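Local atomic coordinates of bile salt hydrolase/transferase (Clostridium perfringens, PDB entry 2BJF), a protein that hydrolyses the amide bond of glycine- and taurine-conjugated bile salts, releasing free bile acids, and also acts as a bile acid amine N-acyltransferase. Residues 220-224 with 225-229; 7-10 with 11-15; 235-238 with 239-243; 103-106 with 107-110. One frame throughout, in Å; residues are numbered along the deposited sequence. Where two conformers were deposited one is given.

Contact 1 of 4, residues 220-224 with 225-229; sequences PGDFT and PASRF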
loop_
_atom_site.group_PDB
_atom_site.type_symbol
_atom_site.label_atom_id
_atom_site.label_comp_id
_atom_site.label_asym_id
_atom_site.label_seq_id
_atom_site.Cartn_x
_atom_site.Cartn_y
_atom_site.Cartn_z
ATOM N N PRO A 220 -5.498 3.300 -0.132
ATOM C CA PRO A 220 -4.596 4.018 0.777
ATOM C C PRO A 220 -5.312 4.523 2.030
ATOM O O PRO A 220 -6.424 5.047 1.935
ATOM C CB PRO A 220 -4.088 5.185 -0.075
ATOM C CG PRO A 220 -5.144 5.408 -1.093
ATOM C CD PRO A 220 -5.783 4.071 -1.357
ATOM N N GLY A 221 -4.670 4.367 3.186
ATOM C CA GLY A 221 -5.304 4.667 4.473
ATOM C C GLY A 221 -4.832 5.880 5.244
ATOM O O GLY A 221 -5.343 6.159 6.332
ATOM N N ASP A 222 -3.863 6.601 4.689
ATOM C CA ASP A 222 -3.318 7.785 5.343
ATOM C C ASP A 222 -4.215 9.006 5.123
ATOM O O ASP A 222 -5.282 8.906 4.507
ATOM C CB ASP A 222 -1.911 8.066 4.826
ATOM C CG ASP A 222 -1.894 8.335 3.344
ATOM O OD1 ASP A 222 -1.932 7.365 2.557
ATOM O OD2 ASP A 222 -1.861 9.521 2.968
ATOM N N PHE A 223 -3.769 10.157 5.618
ATOM C CA PHE A 223 -4.591 11.365 5.610
ATOM C C PHE A 223 -4.109 12.445 4.637
ATOM O O PHE A 223 -4.561 13.591 4.712
ATOM C CB PHE A 223 -4.724 11.926 7.033
ATOM C CG PHE A 223 -5.350 10.966 8.006
ATOM C CD1 PHE A 223 -6.735 10.882 8.126
ATOM C CD2 PHE A 223 -4.557 10.141 8.800
ATOM C CE1 PHE A 223 -7.322 9.988 9.020
ATOM C CE2 PHE A 223 -5.135 9.244 9.700
ATOM C CZ PHE A 223 -6.519 9.171 9.811
ATOM N N THR A 224 -3.212 12.086 3.716
ATOM C CA THR A 224 -2.795 13.029 2.671
ATOM C C THR A 224 -3.972 13.337 1.745
ATOM O O THR A 224 -4.896 12.525 1.623
ATOM C CB THR A 224 -1.606 12.518 1.819
ATOM O OG1 THR A 224 -1.972 11.306 1.149
ATOM C CG2 THR A 224 -0.364 12.307 2.674
ATOM N N PRO A 225 -3.954 14.518 1.100
ATOM C CA PRO A 225 -5.025 14.881 0.168
ATOM C C PRO A 225 -5.270 13.846 -0.936
ATOM O O PRO A 225 -6.426 13.547 -1.238
ATOM C CB PRO A 225 -4.541 16.207 -0.422
ATOM C CG PRO A 225 -3.648 16.779 0.624
ATOM C CD PRO A 225 -2.954 15.595 1.232
ATOM N N ALA A 226 -4.202 13.300 -1.518
ATOM C CA ALA A 226 -4.340 12.307 -2.588
ATOM C C ALA A 226 -5.026 11.025 -2.108
ATOM O O ALA A 226 -5.919 10.503 -2.777
ATOM C CB ALA A 226 -2.986 11.997 -3.217
ATOM N N SER A 227 -4.617 10.532 -0.941
ATOM C CA SER A 227 -5.208 9.319 -0.375
ATOM C C SER A 227 -6.672 9.517 0.008
ATOM O O SER A 227 -7.506 8.638 -0.230
ATOM C CB SER A 227 -4.396 8.836 0.823
ATOM O OG SER A 227 -3.105 8.431 0.405
ATOM N N ARG A 228 -6.980 10.677 0.585
ATOM C CA ARG A 228 -8.357 11.007 0.946
ATOM C C ARG A 228 -9.254 11.136 -0.284
ATOM O O ARG A 228 -10.405 10.701 -0.258
ATOM C CB ARG A 228 -8.412 12.268 1.815
ATOM C CG ARG A 228 -7.843 12.056 3.211
ATOM C CD ARG A 228 -8.052 13.263 4.115
ATOM N NE ARG A 228 -7.119 14.356 3.839
ATOM C CZ ARG A 228 -7.399 15.425 3.098
ATOM N NH1 ARG A 228 -8.592 15.557 2.529
ATOM N NH2 ARG A 228 -6.480 16.366 2.919
ATOM N N PHE A 229 -8.715 11.712 -1.360
ATOM C CA PHE A 229 -9.443 11.838 -2.629
ATOM C C PHE A 229 -9.861 10.462 -3.146
ATOM O O PHE A 229 -11.020 10.257 -3.509
ATOM C CB PHE A 229 -8.591 12.575 -3.673
ATOM C CG PHE A 229 -9.352 12.996 -4.907
ATOM C CD1 PHE A 229 -9.745 14.320 -5.079
ATOM C CD2 PHE A 229 -9.652 12.075 -5.912
ATOM C CE1 PHE A 229 -10.442 14.719 -6.222
ATOM C CE2 PHE A 229 -10.348 12.462 -7.057
ATOM C CZ PHE A 229 -10.743 13.788 -7.213
#
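S227 OG, in the first turn of helix 225-243, donates to D222 OD1 across 2.7 Å, arriving on the syn side of the carboxylate and 26° out of its plane. P220 closes over the hydroxyl, its CB 3.4 Å from S227 OG. At the next position, R228 NE donates to F223 O at 2.8 Å; this oxygen lies at the guanidinium edge, in plane, although NE stands well above the plane of the carbonyl. R228 N bonds to T224 O at 3.0 Å. A bend at chi3 (-77°) turns the guanidinium back toward the loop, with P225 CA over one face. T224 is the N-cap: its OG1 takes a weak bond from S227 N at 3.5 Å. Behind it, D222 OD2 grips T224 twice, from OG1 at 2.6 Å and from the backbone N at 3.0 Å, the latter an Asx turn. The outer guanidinium nitrogens go on to C2 O and N175 OD1. Both carboxylate oxygens of D222 are engaged at a buried helix start, which probably favours its charged form, while R228 ties the loop before the helix to the backbone of C2, the probable nucleophile, and to N175 of the taurine pocket.

Contact 2 of 4, residues 7-10 with 11-15; sequences LETK and DGLHL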
loop_
_atom_site.group_PDB
_atom_site.type_symbol
_atom_site.label_atom_id
_atom_site.label_comp_id
_atom_site.label_asym_id
_atom_site.label_seq_id
_atom_site.Cartn_x
_atom_site.Cartn_y
_atom_site.Cartn_z
ATOM N N LEU A 7 -23.618 14.832 -3.177
ATOM C CA LEU A 7 -24.348 13.568 -3.116
ATOM C C LEU A 7 -25.849 13.792 -3.287
ATOM O O LEU A 7 -26.431 14.648 -2.621
ATOM C CB LEU A 7 -24.060 12.879 -1.775
ATOM C CG LEU A 7 -24.306 11.383 -1.569
ATOM C CD1 LEU A 7 -23.377 10.531 -2.430
ATOM C CD2 LEU A 7 -24.123 11.046 -0.098
ATOM N N GLU A 8 -26.463 13.027 -4.189
ATOM C CA GLU A 8 -27.911 13.091 -4.403
ATOM C C GLU A 8 -28.634 12.057 -3.544
ATOM O O GLU A 8 -28.248 10.885 -3.509
ATOM C CB GLU A 8 -28.265 12.894 -5.882
ATOM C CG GLU A 8 -29.750 13.107 -6.194
ATOM C CD GLU A 8 -30.131 12.776 -7.629
ATOM O OE1 GLU A 8 -29.254 12.363 -8.419
ATOM O OE2 GLU A 8 -31.322 12.935 -7.970
ATOM N N THR A 9 -29.688 12.499 -2.860
ATOM C CA THR A 9 -30.461 11.627 -1.976
ATOM C C THR A 9 -31.455 10.765 -2.747
ATOM O O THR A 9 -31.699 10.987 -3.938
ATOM C CB THR A 9 -31.235 12.426 -0.899
ATOM O OG1 THR A 9 -32.278 13.191 -1.520
ATOM C CG2 THR A 9 -30.306 13.353 -0.129
ATOM N N LYS A 10 -32.035 9.793 -2.044
ATOM C CA LYS A 10 -33.049 8.890 -2.598
ATOM C C LYS A 10 -34.294 9.606 -3.143
ATOM O O LYS A 10 -34.964 9.088 -4.042
ATOM C CB LYS A 10 -33.453 7.837 -1.556
ATOM C CG LYS A 10 -34.034 8.402 -0.259
ATOM C CD LYS A 10 -34.297 7.308 0.762
ATOM C CE LYS A 10 -35.062 7.834 1.967
ATOM N NZ LYS A 10 -34.232 8.727 2.822
ATOM N N ASP A 11 -34.579 10.791 -2.605
ATOM C CA ASP A 11 -35.747 11.581 -2.999
ATOM C C ASP A 11 -35.436 12.579 -4.118
ATOM O O ASP A 11 -36.323 13.299 -4.581
ATOM C CB ASP A 11 -36.322 12.316 -1.782
ATOM C CG ASP A 11 -36.774 11.369 -0.683
ATOM O OD1 ASP A 11 -37.526 10.415 -0.978
ATOM O OD2 ASP A 11 -36.379 11.585 0.483
ATOM N N GLY A 12 -34.177 12.612 -4.549
ATOM C CA GLY A 12 -33.737 13.533 -5.600
ATOM C C GLY A 12 -33.233 14.886 -5.137
ATOM O O GLY A 12 -33.072 15.801 -5.950
ATOM N N LEU A 13 -32.989 15.020 -3.835
ATOM C CA LEU A 13 -32.428 16.249 -3.281
ATOM C C LEU A 13 -30.909 16.221 -3.383
ATOM O O LEU A 13 -30.305 15.150 -3.460
ATOM C CB LEU A 13 -32.871 16.454 -1.829
ATOM C CG LEU A 13 -34.373 16.613 -1.552
ATOM C CD1 LEU A 13 -34.621 16.743 -0.058
ATOM C CD2 LEU A 13 -34.973 17.800 -2.302
ATOM N N HIS A 14 -30.296 17.399 -3.385
ATOM C CA HIS A 14 -28.856 17.505 -3.585
ATOM C C HIS A 14 -28.125 18.031 -2.360
ATOM O O HIS A 14 -28.360 19.155 -1.908
ATOM C CB HIS A 14 -28.551 18.346 -4.827
ATOM C CG HIS A 14 -29.002 17.705 -6.102
ATOM N ND1 HIS A 14 -30.291 17.819 -6.577
ATOM C CD2 HIS A 14 -28.342 16.920 -6.986
ATOM C CE1 HIS A 14 -30.402 17.141 -7.705
ATOM N NE2 HIS A 14 -29.233 16.589 -7.977
ATOM N N LEU A 15 -27.249 17.187 -1.821
ATOM C CA LEU A 15 -26.428 17.541 -0.675
ATOM C C LEU A 15 -25.039 17.953 -1.136
ATOM O O LEU A 15 -24.458 17.327 -2.027
ATOM C CB LEU A 15 -26.324 16.370 0.307
ATOM C CG LEU A 15 -27.599 15.715 0.848
ATOM C CD1 LEU A 15 -27.235 14.513 1.707
ATOM C CD2 LEU A 15 -28.465 16.696 1.636
HETATM O O HOH W 1 -27.987 14.679 -9.608
HETATM O O HOH W 2 -33.589 15.450 -8.617
HETATM O O HOH W 3 -33.561 11.914 1.975
#
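E8 and H14 form a non-hydrogen-bonded antiparallel pair, their side chains side by side and pointing the same way. E8 CG sits over one face of the imidazole, 4.2 Å from the H14 ring centroid, a CH-pi contact, and carboxylate and ring planes are only 16° apart. Water 1 links the two polar ends, bonded to E8 OE1 and, at the ring edge in plane, to H14 NE2. On the other face of the hairpin, T9 CG2 packs at 3.7 Å against L15 CG, the two side chains crossing at about a right angle. The backbone bonds pair L7 with L15 in both directions, and T9 N reaches L13 O at 2.8 Å. The loop is a type I turn, T9 to G12, with a G1 beta bulge: G12 N bonds to T9 O, 3.0 Å, and G12 takes the positive phi (90°) that suits glycine. T9 OG1 also braces the loop: held between its backbone N and carbonyl carbon (chi1 68°), it accepts from L13 N at 3.0 Å and weakly from D11 N. Water 2 donates to G12 O and, weakly, to E8 OE2. This hairpin joins strands 3-8 and 14-22 of the antiparallel sheet: H14 ND1 bonds to E285 just beyond strand 275-283, L15 touches C281 and C283 on that strand, and L7 and L15 both lie against F252 of helix 249-257.

Contact 3 of 4, residues 235-238 with 239-243; sequences LRDA and MIKND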
loop_
_atom_site.group_PDB
_atom_site.type_symbol
_atom_site.label_atom_id
_atom_site.label_comp_id
_atom_site.label_asym_id
_atom_site.label_seq_id
_atom_site.Cartn_x
_atom_site.Cartn_y
_atom_site.Cartn_z
ATOM N N LEU A 235 -15.806 5.406 -2.080
ATOM C CA LEU A 235 -16.889 5.238 -1.102
ATOM C C LEU A 235 -18.198 5.826 -1.626
ATOM O O LEU A 235 -19.266 5.238 -1.447
ATOM C CB LEU A 235 -16.535 5.875 0.247
ATOM C CG LEU A 235 -15.420 5.259 1.094
ATOM C CD1 LEU A 235 -15.248 6.083 2.348
ATOM C CD2 LEU A 235 -15.691 3.808 1.449
ATOM N N ARG A 236 -18.101 6.988 -2.272
ATOM C CA ARG A 236 -19.253 7.636 -2.896
ATOM C C ARG A 236 -19.800 6.783 -4.039
ATOM O O ARG A 236 -21.004 6.529 -4.109
ATOM C CB ARG A 236 -18.868 9.028 -3.405
ATOM C CG ARG A 236 -19.990 9.790 -4.089
ATOM C CD ARG A 236 -19.464 11.041 -4.769
ATOM N NE ARG A 236 -20.548 11.826 -5.354
ATOM C CZ ARG A 236 -20.988 11.697 -6.602
ATOM N NH1 ARG A 236 -20.435 10.813 -7.425
ATOM N NH2 ARG A 236 -21.985 12.459 -7.032
ATOM N N ASP A 237 -18.908 6.341 -4.924
ATOM C CA ASP A 237 -19.286 5.512 -6.067
ATOM C C ASP A 237 -20.010 4.238 -5.635
ATOM O O ASP A 237 -21.034 3.873 -6.217
ATOM C CB ASP A 237 -18.054 5.158 -6.905
ATOM C CG ASP A 237 -18.392 4.276 -8.094
ATOM O OD1 ASP A 237 -19.103 4.745 -9.009
ATOM O OD2 ASP A 237 -17.943 3.114 -8.111
ATOM N N ALA A 238 -19.478 3.575 -4.609
ATOM C CA ALA A 238 -20.042 2.325 -4.107
ATOM C C ALA A 238 -21.456 2.505 -3.571
ATOM O O ALA A 238 -22.324 1.660 -3.797
ATOM C CB ALA A 238 -19.148 1.736 -3.037
ATOM N N MET A 239 -21.683 3.607 -2.862
ATOM C CA MET A 239 -22.998 3.873 -2.291
ATOM C C MET A 239 -24.038 4.154 -3.372
ATOM O O MET A 239 -25.173 3.695 -3.275
ATOM C CB MET A 239 -22.946 5.021 -1.286
ATOM C CG MET A 239 -24.181 5.089 -0.397
ATOM S SD MET A 239 -24.135 6.463 0.757
ATOM C CE MET A 239 -22.883 5.906 1.907
ATOM N N ILE A 240 -23.645 4.899 -4.403
ATOM C CA ILE A 240 -24.551 5.217 -5.508
ATOM C C ILE A 240 -24.877 3.963 -6.323
ATOM O O ILE A 240 -26.029 3.738 -6.693
ATOM C CB ILE A 240 -23.988 6.345 -6.410
ATOM C CG1 ILE A 240 -23.837 7.640 -5.603
ATOM C CG2 ILE A 240 -24.886 6.573 -7.629
ATOM C CD1 ILE A 240 -22.971 8.698 -6.263
ATOM N N LYS A 241 -23.861 3.139 -6.575
ATOM C CA LYS A 241 -24.034 1.893 -7.320
ATOM C C LYS A 241 -24.948 0.894 -6.617
ATOM O O LYS A 241 -25.858 0.336 -7.236
ATOM C CB LYS A 241 -22.680 1.238 -7.588
ATOM C CG LYS A 241 -21.949 1.804 -8.777
ATOM C CD LYS A 241 -20.575 1.187 -8.889
ATOM C CE LYS A 241 -19.915 1.576 -10.189
ATOM N NZ LYS A 241 -18.467 1.276 -10.152
ATOM N N ASN A 242 -24.708 0.680 -5.327
ATOM C CA ASN A 242 -25.370 -0.391 -4.588
ATOM C C ASN A 242 -26.548 0.034 -3.711
ATOM O O ASN A 242 -27.396 -0.795 -3.374
ATOM C CB ASN A 242 -24.346 -1.166 -3.753
ATOM C CG ASN A 242 -23.333 -1.904 -4.610
ATOM O OD1 ASN A 242 -23.688 -2.545 -5.601
ATOM N ND2 ASN A 242 -22.063 -1.819 -4.229
ATOM N N ASP A 243 -26.603 1.314 -3.349
ATOM C CA ASP A 243 -27.585 1.792 -2.372
ATOM C C ASP A 243 -28.138 3.186 -2.685
ATOM O O ASP A 243 -28.360 3.994 -1.777
ATOM C CB ASP A 243 -26.978 1.759 -0.964
ATOM C CG ASP A 243 -26.715 0.347 -0.475
ATOM O OD1 ASP A 243 -27.682 -0.340 -0.080
ATOM O OD2 ASP A 243 -25.539 -0.078 -0.482
#
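K241 and D237 make an i to i+4 salt bridge within helix 225-243, K241 NZ meeting D237 OD2 at 2.8 Å on its syn lone pair. The lysine chain is extended beyond CG and crosses obliquely to the carboxylate, so K241 CE stands 3.3 Å from D237 OD2. With CG opposite its backbone N (chi1 179°), D237 sends its carboxylate along the helix flank to where the ammonium arrives. The second side-chain pair, one residue earlier, sets a methyl against a cation. There the delta methyl of I240 lies over one face of the R236 guanidinium, offset toward the rim, with CD1 3.5 Å from R236 NH1; the alkyl group covers the flat cation without competing for its N-H groups. R236 NE is used for A6 O on strand 3-8. Regular i to i+4 backbone bonds underlie both pairs, among them I240 N to R236 O at 3.1 Å and K241 N to D237 O at 2.9 Å. N242 N to A238 O at 3.0 Å continues the series, and D243 N follows on M239 O. D237 OD2 also accepts from Y194 OH, K241 NZ donates to K201 O of the fourth subunit, and N242 ND2 donates to G264 O of the second, which D243 also meets. The salt bridge is therefore one member of a chain of bonds, Y194 to D237 to K241 to K201 of the fourth subunit; the lysine and tyrosine donors would probably stabilise the carboxylate anion, and residues 241-243 reach into two subunit interfaces of the tetramer.

Contact 4 of 4, residues 103-106 with 107-110; sequences YNFL and LWVL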
loop_
_atom_site.group_PDB
_atom_site.type_symbol
_atom_site.label_atom_id
_atom_site.label_comp_id
_atom_site.label_asym_id
_atom_site.label_seq_id
_atom_site.Cartn_x
_atom_site.Cartn_y
_atom_site.Cartn_z
ATOM N N TYR A 103 -10.062 36.350 -0.689
ATOM C CA TYR A 103 -10.958 36.296 0.471
ATOM C C TYR A 103 -12.438 36.460 0.107
ATOM O O TYR A 103 -13.315 36.049 0.869
ATOM C CB TYR A 103 -10.559 37.352 1.515
ATOM C CG TYR A 103 -10.754 38.785 1.053
ATOM C CD1 TYR A 103 -11.998 39.412 1.156
ATOM C CD2 TYR A 103 -9.695 39.512 0.513
ATOM C CE1 TYR A 103 -12.184 40.721 0.726
ATOM C CE2 TYR A 103 -9.869 40.828 0.086
ATOM C CZ TYR A 103 -11.116 41.424 0.195
ATOM O OH TYR A 103 -11.298 42.721 -0.229
ATOM N N ASN A 104 -12.703 37.066 -1.050
ATOM C CA ASN A 104 -14.065 37.408 -1.455
ATOM C C ASN A 104 -14.670 36.476 -2.511
ATOM O O ASN A 104 -15.845 36.616 -2.857
ATOM C CB ASN A 104 -14.129 38.865 -1.937
ATOM C CG ASN A 104 -15.532 39.452 -1.853
ATOM O OD1 ASN A 104 -16.217 39.316 -0.837
ATOM N ND2 ASN A 104 -15.962 40.117 -2.921
ATOM N N PHE A 105 -13.882 35.526 -3.011
ATOM C CA PHE A 105 -14.334 34.670 -4.112
ATOM C C PHE A 105 -15.610 33.888 -3.796
ATOM O O PHE A 105 -16.541 33.870 -4.601
ATOM C CB PHE A 105 -13.232 33.711 -4.581
ATOM C CG PHE A 105 -13.628 32.879 -5.773
ATOM C CD1 PHE A 105 -13.498 33.382 -7.062
ATOM C CD2 PHE A 105 -14.146 31.596 -5.605
ATOM C CE1 PHE A 105 -13.872 32.620 -8.167
ATOM C CE2 PHE A 105 -14.519 30.825 -6.703
ATOM C CZ PHE A 105 -14.384 31.340 -7.986
ATOM N N LEU A 106 -15.642 33.242 -2.632
ATOM C CA LEU A 106 -16.786 32.419 -2.251
ATOM C C LEU A 106 -18.071 33.251 -2.189
ATOM O O LEU A 106 -19.093 32.867 -2.764
ATOM C CB LEU A 106 -16.522 31.704 -0.922
ATOM C CG LEU A 106 -17.232 30.362 -0.715
ATOM C CD1 LEU A 106 -16.471 29.506 0.274
ATOM C CD2 LEU A 106 -18.676 30.537 -0.264
ATOM N N LEU A 107 -18.005 34.391 -1.506
ATOM C CA LEU A 107 -19.145 35.303 -1.416
ATOM C C LEU A 107 -19.537 35.863 -2.787
ATOM O O LEU A 107 -20.723 36.017 -3.074
ATOM C CB LEU A 107 -18.859 36.438 -0.424
ATOM C CG LEU A 107 -19.949 37.493 -0.186
ATOM C CD1 LEU A 107 -21.254 36.865 0.301
ATOM C CD2 LEU A 107 -19.461 38.549 0.794
ATOM N N TRP A 108 -18.543 36.151 -3.627
ATOM C CA TRP A 108 -18.788 36.652 -4.984
ATOM C C TRP A 108 -19.616 35.661 -5.807
ATOM O O TRP A 108 -20.517 36.062 -6.548
ATOM C CB TRP A 108 -17.464 36.980 -5.688
ATOM C CG TRP A 108 -17.606 37.367 -7.135
ATOM C CD1 TRP A 108 -17.902 38.606 -7.629
ATOM C CD2 TRP A 108 -17.449 36.510 -8.273
ATOM N NE1 TRP A 108 -17.941 38.573 -9.002
ATOM C CE2 TRP A 108 -17.669 37.298 -9.426
ATOM C CE3 TRP A 108 -17.147 35.149 -8.432
ATOM C CZ2 TRP A 108 -17.596 36.773 -10.721
ATOM C CZ3 TRP A 108 -17.076 34.625 -9.722
ATOM C CH2 TRP A 108 -17.299 35.439 -10.848
ATOM N N VAL A 109 -19.312 34.372 -5.665
ATOM C CA VAL A 109 -20.059 33.316 -6.349
ATOM C C VAL A 109 -21.508 33.256 -5.856
ATOM O O VAL A 109 -22.444 33.291 -6.657
ATOM C CB VAL A 109 -19.379 31.930 -6.181
ATOM C CG1 VAL A 109 -20.274 30.809 -6.705
ATOM C CG2 VAL A 109 -18.035 31.906 -6.892
ATOM N N LEU A 110 -21.680 33.184 -4.539
ATOM C CA LEU A 110 -22.995 32.966 -3.941
ATOM C C LEU A 110 -23.915 34.179 -4.025
ATOM O O LEU A 110 -25.122 34.029 -4.204
ATOM C CB LEU A 110 -22.861 32.517 -2.485
ATOM C CG LEU A 110 -22.136 31.193 -2.229
ATOM C CD1 LEU A 110 -22.153 30.894 -0.747
ATOM C CD2 LEU A 110 -22.761 30.047 -3.020
HETATM O O HOH W 4 -16.022 34.797 0.960
#
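The F105 ring is covered on one face by V109, whose CG2 lies 4.0 Å from the ring centroid and 25° off the normal, a CH-pi contact offset toward the rim. W108 approaches the same ring obliquely, its six-membered ring 5.8 Å away between centroids with the planes at 35°; CZ3 of the indole comes 4.1 Å from F105 CE1. F105 holds its ring trans to the backbone N (chi1 -176°), which brings it to V109 on one face and, obliquely, to W108. Around the helix, L106 and L110 run side by side, methyl to methyl, L106 CD2 and L110 CD1 being 3.5 Å apart, and both rest on C78 of strand 77-82. Outward from this core, N104 sends its amide oxygen past L107, 3.7 Å from OD1 to L107 CD2, while OD1 itself is hydrogen-bonded to Y64 OH. The backbone supplies the polar frame through three i to i+4 bonds, W108 N to N104 O at 2.8 Å, V109 N to F105 O and L110 N to L106 O. At the start of helix 105-112, water 4 bridges the backbone, donating to Y103 O and accepting from L107 N at 3.2 Å. F105, W108 and V109 face helix 116-123, meeting L123, A122 and V119. Apolar side chains thus bind the helix to its neighbours, while polar groups near its start, the N104 amide with Y64 OH and the water on L107 N, give buried donors and acceptors partners.

Overall arrangement
Contacts 1 and 3 occupy the beginning and the far part of helix 225-243, their centres about 19 Å apart, and both reach the second subunit. Contact 2 is the hairpin beside that far part: L7 CD1 packs 3.8 Å from R236 CG, joining contacts 2 and 3 directly, with centres about 13 Å apart. Contact 4 lies on the opposite side of the chain's centre from contacts 1 and 3, its centre about 28 and 32 Å from theirs. The active site falls between contacts 1 and 4: the R228 side chain is about 6 Å from that of C2, and L106 about 7 Å from the bound deoxycholate. Contact 3 is remote from the annotated sites.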